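Long-range contacts in 35 kDa hemin binding protein (Porphyromonas gingivalis, PDB 5Y1A), which probably binds hemin and is a virulence-associated cargo of the type IX secretion system, joining a thioredoxin domain to a beta-sandwich domain: residues T44-G49 with F77-D82; K86-V91 with K236-E241; G106-S111 with L122-P127; N187-I192 with Q205-M210. All blocks are in the same frame, centred on the assembly; numbering follows the deposited sequence. Where two conformers were deposited one is given.

Contacts 1 and 3 meet at the probable redox end of the thioredoxin domain. Their centres lie about 13 Å apart, and F107, next to the cis-proline of contact 3, packs its CB 3.8 Å from the SG of C48, part of a CxxC pattern. Contact 2 joins this domain to the beta-sandwich; contact 4 lies within the sandwich and abuts contact 1, bound to it by E46 OE2 and I192 N, 2.8 Å apart, and by F77 N and H206 O, 2.9 Å apart. It also touches contact 2, where W88 CD1 is 3.5 Å from L209 O. Contacts 2 and 3 do not meet; their centres are about 25 Å apart.

Contact 1: T44-G49 with F77-D82; sequences TAEWCG and FVHYND
The methyl group of T44 lies over one face of the imidazole of H79, the two side chains running side by side and pointing the same way. CG2 stands 3.6 Å from the ring centroid and 17° off the ring normal, a CH-pi contact that suits a small beta-branched residue. With OG1 turned anti to the backbone N (chi1 -168°), it is the methyl that is left to meet the ring. The edge of the same imidazole is held by D82: ND1 donates to OD2 over 2.6 Å, almost straight and within the ring plane, OD2 receiving it on its syn lone pair. On its anti lone pair OD2 also accepts the backbone N of E46, at 2.8 Å. One carboxylate oxygen thus ties the turn A45-C48 to the histidine and probably fixes the rotation of both flat groups. The E46 chain crosses D82 at about a right angle and sends its own carboxylate to the backbone N of I192 and N193. On the outer side, W47 presents its indole edge to N81, with NE1 2.8 Å from the carbonyl O in a weak, bent bond. The bonds T44 N to V78 O and Y80 N to T44 O, each 3.2 Å, make T44 and H79 a parallel pair joining strands 34-44 and 73-79, with helix 51-63 following the turn and D82 capping helix 83-87.

Contact 2: K86-V91 with K236-E241; sequences KKWPRV and KLDGFE
W88 and D238 make the direct polar link: the indole NE1 donates to the carbonyl O of D238 over 2.7 Å, nearly straight at 163°. The acceptor lies close to the ring plane and the donor in the carbonyl plane, so the indole meets the turn edge-on. Tryptophan suits the place because it offers one N-H at the rim of a large apolar surface. A second polar link runs through water: K87 NZ donates to a water molecule at 3.0 Å, which in turn donates to G239 O at 2.6 Å. The long lysine chain can reach across the exposed rim. D238 is the centre of an inverse gamma turn, in the loop between sandwich strands 228-235 and 245-252, and G239 follows it with a positive phi (74°) that a residue without a side chain accepts readily. W88 directly follows helix 83-87 of the thioredoxin domain. F240 adds an apolar contact, its CD2 coming 4.1 Å from W88 CZ2. The indole's five-membered ring and the F240 ring are set obliquely, their planes 74° apart. Both aromatic side chains also rest on L209 of strand 207-220, while CB of D238 lies 3.7 Å from W88 NE1.

Contact 3: G106-S111 with L122-P127; sequences GFPTFS and LSIGAP
P108, preceded by a cis peptide bond, is the cis-proline of the thioredoxin fold, and it packs against I124 in the loop leading to helix 127-138. The proline also touches C51 of the CxxC pattern, as expected in this family. I124 CD1 ends 3.7 Å from P108 CB, the two side chains crossing at about a right angle. Its CG1 lies 3.6 Å from F110 CD2, so the CG1-CD1 arm of I124 touches both P108 and F110. The backbone is joined by F110 N, which donates to L122 O over 2.9 Å in the carbonyl plane, with an angle of 163° at the hydrogen. The F110 side chain begins on the far side of its strand, yet a chi1 of 85° swings the ring back beside the loop. There its edge meets a backbone oxygen, F110 CE2 standing 3.3 Å from S123 O; that oxygen also accepts K133 NZ. T109 lays CB 3.3 Å from L122 O, and its hydroxyl donates to G106 O at 2.8 Å, a bond that links the residues on either side of F107 and P108. Leucine at 122 supplies CB and CD2 to cover the carbonyl of F110. A single backbone hydrogen bond thus sets the spacing of strand and loop, and apolar side chains and close C...O contacts make up the remainder of the interface.

Contact 4: N187-I192 with Q205-M210; sequences NNMKPI and QHTVLM
N188 and Q205 grip each other through two hydrogen bonds. The backbone N of N188 donates to Q205 OE1 over 2.9 Å, almost straight at 174° though well above the carbonyl plane. In return, Q205 NE2 donates to N188 OD1 at 3.0 Å, the acceptor lying in the plane of the glutamine amide. The two side-chain amides stand nearly perpendicular, 89° apart. Glutamine suits the place because one terminal amide can both accept and donate, and a bend at chi2 (-64°) curls it back onto N188. Beside this pair, N187 OD1 accepts the backbone N of H206 at 2.7 Å, with the donor in the carbonyl plane; N187 ND2 is held by D246. The asparagine oxygen comes close to H206 ND1 as well, but the angle there is too poor for a bond.

Both strand ends are shaped by G1 beta bulges: N188 and M189 face H204, while H206 and T207 face K186. N188 and H206 each have positive phi, the left-handed conformation characteristic of position 1 of a G1 bulge, and asparagine tolerates this well. The contact lies at the base of the long loop linking the antiparallel strands 179-186 and 207-220 of the sandwich, and F77 of the thioredoxin domain bonds to the backbone of H206 and V208.

Further along, packing takes over. M189, extended throughout, reaches its methyl CE tip to tip toward L209, 4.0 Å from CD2. Its SD passes 4.1 Å from the CG2 of T207, the two side chains crossing at about a right angle. I84 of helix 83-87 packs on both M189 and L209.

Contact 1: T44-G49 with F77-D82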
loop_
_atom_site.group_PDB
_atom_site.type_symbol
_atom_site.label_atom_id
_atom_site.label_comp_id
_atom_site.label_asym_id
_atom_site.label_seq_id
_atom_site.Cartn_x
_atom_site.Cartn_y
_atom_site.Cartn_z
ATOM N N THR A 44 7.124 11.000 9.487
ATOM C CA THR A 44 7.096 12.287 8.805
ATOM C C THR A 44 5.761 13.017 9.019
ATOM O O THR A 44 4.765 12.416 9.455
ATOM C CB THR A 44 7.381 12.066 7.283
ATOM O OG1 THR A 44 7.630 13.319 6.631
ATOM C CG2 THR A 44 6.205 11.351 6.589
ATOM N N ALA A 45 5.739 14.309 8.707
ATOM C CA ALA A 45 4.490 15.080 8.704
ATOM C C ALA A 45 4.523 16.246 7.745
ATOM O O ALA A 45 5.589 16.800 7.472
ATOM C CB ALA A 45 4.149 15.562 10.104
ATOM N N GLU A 46 3.345 16.646 7.279
ATOM C CA GLU A 46 3.235 17.740 6.304
ATOM C C GLU A 46 3.633 19.099 6.884
ATOM O O GLU A 46 4.078 19.996 6.151
ATOM C CB GLU A 46 1.833 17.757 5.709
ATOM C CG GLU A 46 1.653 16.597 4.704
ATOM C CD GLU A 46 0.283 16.560 4.043
ATOM O OE1 GLU A 46 -0.620 17.276 4.525
ATOM O OE2 GLU A 46 0.112 15.788 3.060
ATOM N N TRP A 47 3.514 19.229 8.206
ATOM C CA TRP A 47 3.919 20.464 8.903
ATOM C C TRP A 47 5.421 20.518 9.206
ATOM O O TRP A 47 5.943 21.558 9.643
ATOM C CB TRP A 47 3.094 20.663 10.194
ATOM C CG TRP A 47 3.092 19.449 11.113
ATOM C CD1 TRP A 47 2.059 18.574 11.310
ATOM C CD2 TRP A 47 4.179 18.974 11.938
ATOM N NE1 TRP A 47 2.436 17.592 12.205
ATOM C CE2 TRP A 47 3.722 17.819 12.611
ATOM C CE3 TRP A 47 5.493 19.424 12.181
ATOM C CZ2 TRP A 47 4.545 17.071 13.484
ATOM C CZ3 TRP A 47 6.295 18.709 13.060
ATOM C CH2 TRP A 47 5.817 17.536 13.700
ATOM N N CYS A 48 6.117 19.409 8.979
ATOM C CA CYS A 48 7.523 19.258 9.387
ATOM C C CYS A 48 8.462 19.762 8.282
ATOM O O CYS A 48 8.603 19.128 7.233
ATOM C CB CYS A 48 7.795 17.791 9.741
ATOM S SG CYS A 48 9.536 17.367 9.990
ATOM N N GLY A 49 9.065 20.936 8.502
ATOM C CA GLY A 49 9.913 21.562 7.470
ATOM C C GLY A 49 11.171 20.769 7.128
ATOM O O GLY A 49 11.708 20.882 6.034
ATOM N N PHE A 77 6.483 5.708 4.109
ATOM C CA PHE A 77 6.414 6.944 4.892
ATOM C C PHE A 77 5.120 6.901 5.677
ATOM O O PHE A 77 4.044 6.728 5.091
ATOM C CB PHE A 77 6.462 8.184 3.996
ATOM C CG PHE A 77 7.826 8.429 3.402
ATOM C CD1 PHE A 77 8.654 9.436 3.919
ATOM C CD2 PHE A 77 8.292 7.636 2.342
ATOM C CE1 PHE A 77 9.957 9.642 3.405
ATOM C CE2 PHE A 77 9.574 7.843 1.803
ATOM C CZ PHE A 77 10.416 8.845 2.331
ATOM N N VAL A 78 5.235 7.080 6.994
ATOM C CA VAL A 78 4.108 6.967 7.921
ATOM C C VAL A 78 3.884 8.354 8.500
ATOM O O VAL A 78 4.781 8.921 9.133
ATOM C CB VAL A 78 4.434 5.996 9.079
ATOM C CG1 VAL A 78 3.276 5.959 10.074
ATOM C CG2 VAL A 78 4.730 4.564 8.553
ATOM N N HIS A 79 2.705 8.910 8.251
ATOM C CA HIS A 79 2.398 10.277 8.668
ATOM C C HIS A 79 1.762 10.334 10.046
ATOM O O HIS A 79 1.020 9.430 10.409
ATOM C CB HIS A 79 1.470 10.914 7.647
ATOM C CG HIS A 79 2.188 11.446 6.446
ATOM N ND1 HIS A 79 2.381 12.790 6.235
ATOM C CD2 HIS A 79 2.814 10.809 5.427
ATOM C CE1 HIS A 79 3.074 12.964 5.124
ATOM N NE2 HIS A 79 3.358 11.780 4.618
ATOM N N TYR A 80 2.042 11.402 10.798
ATOM C CA TYR A 80 1.364 11.602 12.073
ATOM C C TYR A 80 1.002 13.050 12.356
ATOM O O TYR A 80 1.760 13.979 12.027
ATOM C CB TYR A 80 2.179 11.022 13.231
ATOM C CG TYR A 80 1.363 10.848 14.498
ATOM C CD1 TYR A 80 0.304 9.946 14.520
ATOM C CD2 TYR A 80 1.667 11.549 15.670
ATOM C CE1 TYR A 80 -0.458 9.741 15.642
ATOM C CE2 TYR A 80 0.876 11.347 16.850
ATOM C CZ TYR A 80 -0.176 10.424 16.796
ATOM O OH TYR A 80 -1.005 10.130 17.859
ATOM N N ASN A 81 -0.152 13.242 13.006
ATOM C CA ASN A 81 -0.597 14.603 13.387
ATOM C C ASN A 81 -0.660 15.569 12.206
ATOM O O ASN A 81 -0.189 16.712 12.284
ATOM C CB ASN A 81 0.230 15.188 14.539
ATOM C CG ASN A 81 -0.154 14.602 15.892
ATOM O OD1 ASN A 81 -1.126 13.864 15.988
ATOM N ND2 ASN A 81 0.629 14.908 16.928
ATOM N N ASP A 82 -1.235 15.105 11.103
ATOM C CA ASP A 82 -1.352 15.955 9.929
ATOM C C ASP A 82 -2.581 15.605 9.108
ATOM O O ASP A 82 -3.394 14.811 9.551
ATOM C CB ASP A 82 -0.034 15.999 9.106
ATOM C CG ASP A 82 0.256 14.715 8.302
ATOM O OD1 ASP A 82 -0.592 13.793 8.266
ATOM O OD2 ASP A 82 1.355 14.668 7.700
#

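Contact 2: K86-V91 with K236-E241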
loop_
_atom_site.group_PDB
_atom_site.type_symbol
_atom_site.label_atom_id
_atom_site.label_comp_id
_atom_site.label_asym_id
_atom_site.label_seq_id
_atom_site.Cartn_x
_atom_site.Cartn_y
_atom_site.Cartn_z
ATOM N N LYS A 86 -5.234 12.426 9.649
ATOM C CA LYS A 86 -6.622 12.814 9.893
ATOM C C LYS A 86 -7.542 12.081 8.920
ATOM O O LYS A 86 -8.545 11.485 9.330
ATOM C CB LYS A 86 -6.810 14.318 9.707
ATOM C CG LYS A 86 -8.187 14.814 10.168
ATOM C CD LYS A 86 -8.073 15.779 11.338
ATOM C CE LYS A 86 -7.819 17.197 10.844
ATOM N NZ LYS A 86 -6.615 17.289 9.960
ATOM N N LYS A 87 -7.193 12.141 7.634
ATOM C CA LYS A 87 -8.043 11.602 6.572
ATOM C C LYS A 87 -8.069 10.067 6.612
ATOM O O LYS A 87 -9.122 9.439 6.358
ATOM C CB LYS A 87 -7.580 12.152 5.218
ATOM C CG LYS A 87 -8.433 11.741 4.060
ATOM C CD LYS A 87 -8.128 12.598 2.842
ATOM C CE LYS A 87 -8.823 12.013 1.625
ATOM N NZ LYS A 87 -10.180 12.599 1.444
ATOM N N TRP A 88 -6.913 9.470 6.951
ATOM C CA TRP A 88 -6.779 8.026 7.124
ATOM C C TRP A 88 -6.313 7.717 8.546
ATOM O O TRP A 88 -5.125 7.471 8.782
ATOM C CB TRP A 88 -5.767 7.448 6.115
ATOM C CG TRP A 88 -6.250 7.571 4.681
ATOM C CD1 TRP A 88 -7.092 6.732 4.036
ATOM C CD2 TRP A 88 -5.916 8.611 3.753
ATOM N NE1 TRP A 88 -7.312 7.179 2.734
ATOM C CE2 TRP A 88 -6.609 8.336 2.546
ATOM C CE3 TRP A 88 -5.112 9.769 3.833
ATOM C CZ2 TRP A 88 -6.492 9.151 1.406
ATOM C CZ3 TRP A 88 -4.988 10.574 2.708
ATOM C CH2 TRP A 88 -5.679 10.264 1.507
ATOM N N PRO A 89 -7.250 7.719 9.511
ATOM C CA PRO A 89 -6.861 7.572 10.922
ATOM C C PRO A 89 -6.148 6.269 11.257
ATOM O O PRO A 89 -5.402 6.244 12.235
ATOM C CB PRO A 89 -8.201 7.665 11.680
ATOM C CG PRO A 89 -9.164 8.269 10.716
ATOM C CD PRO A 89 -8.702 7.873 9.341
ATOM N N ARG A 90 -6.299 5.217 10.448
ATOM C CA ARG A 90 -5.594 3.969 10.762
ATOM C C ARG A 90 -4.080 4.158 10.561
ATOM O O ARG A 90 -3.285 3.428 11.151
ATOM C CB ARG A 90 -6.125 2.802 9.930
ATOM C CG ARG A 90 -7.573 2.391 10.307
ATOM C CD ARG A 90 -8.147 1.274 9.427
ATOM N NE ARG A 90 -7.151 0.233 9.180
ATOM C CZ ARG A 90 -6.833 -0.763 10.008
ATOM N NH1 ARG A 90 -7.456 -0.922 11.183
ATOM N NH2 ARG A 90 -5.867 -1.606 9.642
ATOM N N VAL A 91 -3.704 5.128 9.729
ATOM C CA VAL A 91 -2.287 5.526 9.596
ATOM C C VAL A 91 -1.758 6.114 10.930
ATOM O O VAL A 91 -0.649 5.786 11.364
ATOM C CB VAL A 91 -2.034 6.503 8.394
ATOM C CG1 VAL A 91 -0.562 6.956 8.362
ATOM C CG2 VAL A 91 -2.427 5.868 7.041
ATOM N N LYS A 236 -11.338 -2.511 -0.932
ATOM C CA LYS A 236 -11.642 -1.305 -1.713
ATOM C C LYS A 236 -10.665 -0.185 -1.333
ATOM O O LYS A 236 -10.490 0.099 -0.146
ATOM C CB LYS A 236 -13.067 -0.854 -1.386
ATOM C CG LYS A 236 -13.501 0.503 -1.958
ATOM C CD LYS A 236 -14.999 0.783 -1.686
ATOM C CE LYS A 236 -15.840 -0.506 -1.674
ATOM N NZ LYS A 236 -17.329 -0.345 -1.863
ATOM N N LEU A 237 -10.056 0.473 -2.314
ATOM C CA LEU A 237 -9.135 1.589 -1.992
ATOM C C LEU A 237 -9.887 2.657 -1.179
ATOM O O LEU A 237 -11.016 3.014 -1.516
ATOM C CB LEU A 237 -8.517 2.211 -3.232
ATOM C CG LEU A 237 -7.619 1.292 -4.084
ATOM C CD1 LEU A 237 -6.968 2.107 -5.200
ATOM C CD2 LEU A 237 -6.530 0.626 -3.248
ATOM N N ASP A 238 -9.257 3.105 -0.093
ATOM C CA ASP A 238 -9.829 4.059 0.862
ATOM C C ASP A 238 -9.805 5.503 0.323
ATOM O O ASP A 238 -9.145 6.377 0.887
ATOM C CB ASP A 238 -9.038 3.993 2.175
ATOM C CG ASP A 238 -9.497 2.878 3.127
ATOM O OD1 ASP A 238 -10.533 2.207 2.851
ATOM O OD2 ASP A 238 -8.825 2.705 4.191
ATOM N N GLY A 239 -10.495 5.774 -0.778
ATOM C CA GLY A 239 -10.681 7.163 -1.188
ATOM C C GLY A 239 -9.462 7.838 -1.779
ATOM O O GLY A 239 -9.225 9.033 -1.583
ATOM N N PHE A 240 -8.660 7.050 -2.485
ATOM C CA PHE A 240 -7.599 7.600 -3.288
ATOM C C PHE A 240 -7.549 6.829 -4.579
ATOM O O PHE A 240 -8.092 5.704 -4.675
ATOM C CB PHE A 240 -6.234 7.551 -2.560
ATOM C CG PHE A 240 -5.847 6.182 -2.050
ATOM C CD1 PHE A 240 -5.021 5.347 -2.786
ATOM C CD2 PHE A 240 -6.281 5.754 -0.793
ATOM C CE1 PHE A 240 -4.638 4.084 -2.279
ATOM C CE2 PHE A 240 -5.892 4.517 -0.280
ATOM C CZ PHE A 240 -5.095 3.680 -1.020
ATOM N N GLU A 241 -6.888 7.422 -5.566
ATOM C CA GLU A 241 -6.849 6.844 -6.901
ATOM C C GLU A 241 -5.865 5.708 -6.969
ATOM O O GLU A 241 -4.847 5.736 -6.282
ATOM C CB GLU A 241 -6.475 7.910 -7.928
ATOM C CG GLU A 241 -7.531 9.029 -8.055
ATOM C CD GLU A 241 -7.299 9.929 -9.259
ATOM O OE1 GLU A 241 -8.271 10.117 -10.037
ATOM O OE2 GLU A 241 -6.159 10.437 -9.432
HETATM O O HOH W 1 -10.871 10.893 -0.868
#

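Contact 3: G106-S111 with L122-P127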
loop_
_atom_site.group_PDB
_atom_site.type_symbol
_atom_site.label_atom_id
_atom_site.label_comp_id
_atom_site.label_asym_id
_atom_site.label_seq_id
_atom_site.Cartn_x
_atom_site.Cartn_y
_atom_site.Cartn_z
ATOM N N GLY A 106 10.946 12.285 17.340
ATOM C CA GLY A 106 10.827 13.502 16.515
ATOM C C GLY A 106 10.884 13.117 15.045
ATOM O O GLY A 106 11.084 11.942 14.717
ATOM N N PHE A 107 10.696 14.098 14.173
ATOM C CA PHE A 107 10.674 13.874 12.715
ATOM C C PHE A 107 11.724 14.744 12.010
ATOM O O PHE A 107 12.063 15.838 12.496
ATOM C CB PHE A 107 9.300 14.238 12.101
ATOM C CG PHE A 107 8.110 13.473 12.650
ATOM C CD1 PHE A 107 8.238 12.192 13.197
ATOM C CD2 PHE A 107 6.837 14.044 12.552
ATOM C CE1 PHE A 107 7.112 11.491 13.699
ATOM C CE2 PHE A 107 5.693 13.358 13.033
ATOM C CZ PHE A 107 5.841 12.096 13.618
ATOM N N PRO A 108 12.226 14.288 10.840
ATOM C CA PRO A 108 11.987 12.956 10.291
ATOM C C PRO A 108 12.963 11.965 10.930
ATOM O O PRO A 108 14.124 12.309 11.186
ATOM C CB PRO A 108 12.292 13.130 8.792
ATOM C CG PRO A 108 13.374 14.211 8.776
ATOM C CD PRO A 108 13.097 15.105 9.960
ATOM N N THR A 109 12.492 10.748 11.159
ATOM C CA THR A 109 13.316 9.661 11.644
ATOM C C THR A 109 12.908 8.426 10.847
ATOM O O THR A 109 11.954 8.465 10.066
ATOM C CB THR A 109 13.110 9.413 13.192
ATOM O OG1 THR A 109 11.713 9.465 13.516
ATOM C CG2 THR A 109 13.855 10.448 14.030
ATOM N N PHE A 110 13.656 7.335 11.001
ATOM C CA PHE A 110 13.307 6.108 10.290
ATOM C C PHE A 110 13.824 4.881 10.998
ATOM O O PHE A 110 14.744 4.962 11.815
ATOM C CB PHE A 110 13.730 6.113 8.804
ATOM C CG PHE A 110 15.190 5.689 8.510
ATOM C CD1 PHE A 110 15.451 4.871 7.397
ATOM C CD2 PHE A 110 16.265 6.127 9.284
ATOM C CE1 PHE A 110 16.761 4.492 7.064
ATOM C CE2 PHE A 110 17.600 5.732 8.954
ATOM C CZ PHE A 110 17.826 4.941 7.832
ATOM N N SER A 111 13.202 3.762 10.654
ATOM C CA SER A 111 13.564 2.450 11.173
ATOM C C SER A 111 13.923 1.521 10.004
ATOM O O SER A 111 13.177 1.459 8.998
ATOM C CB SER A 111 12.373 1.876 11.930
ATOM O OG SER A 111 12.607 0.526 12.270
ATOM N N LEU A 122 17.314 6.473 15.744
ATOM C CA LEU A 122 16.498 6.426 14.506
ATOM C C LEU A 122 16.821 7.574 13.531
ATOM O O LEU A 122 15.993 7.948 12.669
ATOM C CB LEU A 122 14.994 6.395 14.850
ATOM C CG LEU A 122 14.511 5.253 15.762
ATOM C CD1 LEU A 122 13.037 5.445 16.171
ATOM C CD2 LEU A 122 14.677 3.892 15.095
ATOM N N SER A 123 18.031 8.112 13.657
ATOM C CA SER A 123 18.422 9.323 12.932
ATOM C C SER A 123 18.544 9.063 11.447
ATOM O O SER A 123 18.938 7.968 11.029
ATOM C CB SER A 123 19.756 9.877 13.470
ATOM O OG SER A 123 19.741 9.952 14.888
ATOM N N ILE A 124 18.186 10.070 10.655
ATOM C CA ILE A 124 18.411 10.046 9.211
ATOM C C ILE A 124 19.616 10.981 8.989
ATOM O O ILE A 124 19.474 12.210 9.014
ATOM C CB ILE A 124 17.198 10.565 8.426
ATOM C CG1 ILE A 124 15.950 9.701 8.706
ATOM C CG2 ILE A 124 17.499 10.606 6.902
ATOM C CD1 ILE A 124 14.627 10.340 8.163
ATOM N N GLY A 125 20.799 10.385 8.835
ATOM C CA GLY A 125 22.052 11.173 8.755
ATOM C C GLY A 125 22.355 11.585 7.326
ATOM O O GLY A 125 21.454 11.741 6.492
ATOM N N ALA A 126 23.639 11.745 7.022
ATOM C CA ALA A 126 24.041 11.922 5.630
ATOM C C ALA A 126 23.685 10.683 4.808
ATOM O O ALA A 126 23.551 9.583 5.357
ATOM C CB ALA A 126 25.555 12.215 5.537
ATOM N N PRO A 127 23.520 10.842 3.480
ATOM C CA PRO A 127 23.223 9.681 2.646
ATOM C C PRO A 127 24.138 8.475 2.882
ATOM O O PRO A 127 23.652 7.353 2.895
ATOM C CB PRO A 127 23.400 10.226 1.220
ATOM C CG PRO A 127 22.946 11.653 1.358
ATOM C CD PRO A 127 23.564 12.086 2.684
#

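Contact 4: N187-I192 with Q205-M210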
loop_
_atom_site.group_PDB
_atom_site.type_symbol
_atom_site.label_atom_id
_atom_site.label_comp_id
_atom_site.label_asym_id
_atom_site.label_seq_id
_atom_site.Cartn_x
_atom_site.Cartn_y
_atom_site.Cartn_z
ATOM N N ASN A 187 2.243 6.674 -4.483
ATOM C CA ASN A 187 3.354 7.471 -5.050
ATOM C C ASN A 187 2.823 8.670 -5.791
ATOM O O ASN A 187 1.613 8.723 -6.088
ATOM C CB ASN A 187 4.213 6.621 -5.971
ATOM C CG ASN A 187 4.761 5.400 -5.262
ATOM O OD1 ASN A 187 5.288 5.506 -4.142
ATOM N ND2 ASN A 187 4.634 4.232 -5.896
ATOM N N ASN A 188 3.721 9.610 -6.119
ATOM C CA ASN A 188 3.334 10.860 -6.794
ATOM C C ASN A 188 2.073 11.473 -6.220
ATOM O O ASN A 188 1.114 11.825 -6.948
ATOM C CB ASN A 188 3.177 10.621 -8.298
ATOM C CG ASN A 188 4.467 10.225 -8.950
ATOM O OD1 ASN A 188 5.528 10.730 -8.596
ATOM N ND2 ASN A 188 4.388 9.307 -9.916
ATOM N N MET A 189 2.076 11.627 -4.908
ATOM C CA MET A 189 0.882 12.001 -4.203
ATOM C C MET A 189 0.887 13.472 -3.857
ATOM O O MET A 189 1.812 13.958 -3.223
ATOM C CB MET A 189 0.767 11.179 -2.900
ATOM C CG MET A 189 -0.441 11.550 -2.048
ATOM S SD MET A 189 -0.478 10.645 -0.429
ATOM C CE MET A 189 -2.018 11.261 0.199
ATOM N N LYS A 190 -0.170 14.177 -4.246
ATOM C CA LYS A 190 -0.313 15.570 -3.842
ATOM C C LYS A 190 -0.545 15.636 -2.327
ATOM O O LYS A 190 -1.430 14.945 -1.818
ATOM C CB LYS A 190 -1.487 16.248 -4.567
ATOM C CG LYS A 190 -1.613 17.731 -4.192
ATOM C CD LYS A 190 -2.575 18.485 -5.123
ATOM C CE LYS A 190 -2.453 20.004 -4.938
ATOM N NZ LYS A 190 -3.691 20.716 -5.445
ATOM N N PRO A 191 0.263 16.432 -1.606
ATOM C CA PRO A 191 0.017 16.587 -0.165
ATOM C C PRO A 191 -1.400 17.080 0.144
ATOM O O PRO A 191 -2.023 17.750 -0.697
ATOM C CB PRO A 191 1.055 17.634 0.250
ATOM C CG PRO A 191 2.179 17.430 -0.717
ATOM C CD PRO A 191 1.470 17.173 -2.027
ATOM N N ILE A 192 -1.906 16.731 1.330
ATOM C CA ILE A 192 -3.263 17.113 1.738
ATOM C C ILE A 192 -3.280 18.616 2.061
ATOM O O ILE A 192 -4.181 19.347 1.631
ATOM C CB ILE A 192 -3.768 16.269 2.954
ATOM C CG1 ILE A 192 -3.957 14.778 2.573
ATOM C CG2 ILE A 192 -5.017 16.909 3.595
ATOM C CD1 ILE A 192 -4.862 14.488 1.355
ATOM N N GLN A 205 6.004 10.355 -1.736
ATOM C CA GLN A 205 6.251 9.072 -2.378
ATOM C C GLN A 205 6.157 7.943 -1.350
ATOM O O GLN A 205 6.410 8.181 -0.171
ATOM C CB GLN A 205 7.661 9.037 -2.973
ATOM C CG GLN A 205 7.936 10.114 -3.989
ATOM C CD GLN A 205 7.078 10.010 -5.224
ATOM O OE1 GLN A 205 6.451 8.975 -5.475
ATOM N NE2 GLN A 205 7.077 11.080 -6.042
ATOM N N HIS A 206 5.807 6.742 -1.807
ATOM C CA HIS A 206 5.866 5.528 -0.980
ATOM C C HIS A 206 5.095 5.738 0.343
ATOM O O HIS A 206 5.539 5.313 1.405
ATOM C CB HIS A 206 7.338 5.149 -0.685
ATOM C CG HIS A 206 8.238 5.256 -1.878
ATOM N ND1 HIS A 206 8.072 4.478 -3.003
ATOM C CD2 HIS A 206 9.312 6.053 -2.123
ATOM C CE1 HIS A 206 9.003 4.790 -3.894
ATOM N NE2 HIS A 206 9.753 5.754 -3.392
ATOM N N THR A 207 3.921 6.370 0.257
ATOM C CA THR A 207 3.240 6.862 1.462
ATOM C C THR A 207 2.136 5.886 1.898
ATOM O O THR A 207 1.282 5.501 1.104
ATOM C CB THR A 207 2.723 8.271 1.184
ATOM O OG1 THR A 207 3.865 9.115 0.956
ATOM C CG2 THR A 207 1.893 8.833 2.358
ATOM N N VAL A 208 2.180 5.456 3.158
ATOM C CA VAL A 208 1.204 4.481 3.627
ATOM C C VAL A 208 -0.190 5.103 3.759
ATOM O O VAL A 208 -0.358 6.061 4.500
ATOM C CB VAL A 208 1.602 3.897 4.991
ATOM C CG1 VAL A 208 0.538 2.892 5.432
ATOM C CG2 VAL A 208 2.981 3.230 4.893
ATOM N N LEU A 209 -1.169 4.577 3.030
ATOM C CA LEU A 209 -2.559 5.030 3.214
ATOM C C LEU A 209 -3.493 3.977 3.761
ATOM O O LEU A 209 -4.597 4.333 4.267
ATOM C CB LEU A 209 -3.163 5.573 1.906
ATOM C CG LEU A 209 -2.383 6.766 1.338
ATOM C CD1 LEU A 209 -3.145 7.259 0.083
ATOM C CD2 LEU A 209 -2.164 7.914 2.352
ATOM N N MET A 210 -3.103 2.709 3.605
ATOM C CA MET A 210 -3.880 1.593 4.149
ATOM C C MET A 210 -2.990 0.531 4.770
ATOM O O MET A 210 -1.877 0.274 4.292
ATOM C CB MET A 210 -4.776 0.920 3.079
ATOM C CG MET A 210 -5.662 1.869 2.265
ATOM S SD MET A 210 -6.665 1.002 0.973
ATOM C CE MET A 210 -7.749 0.017 1.988
#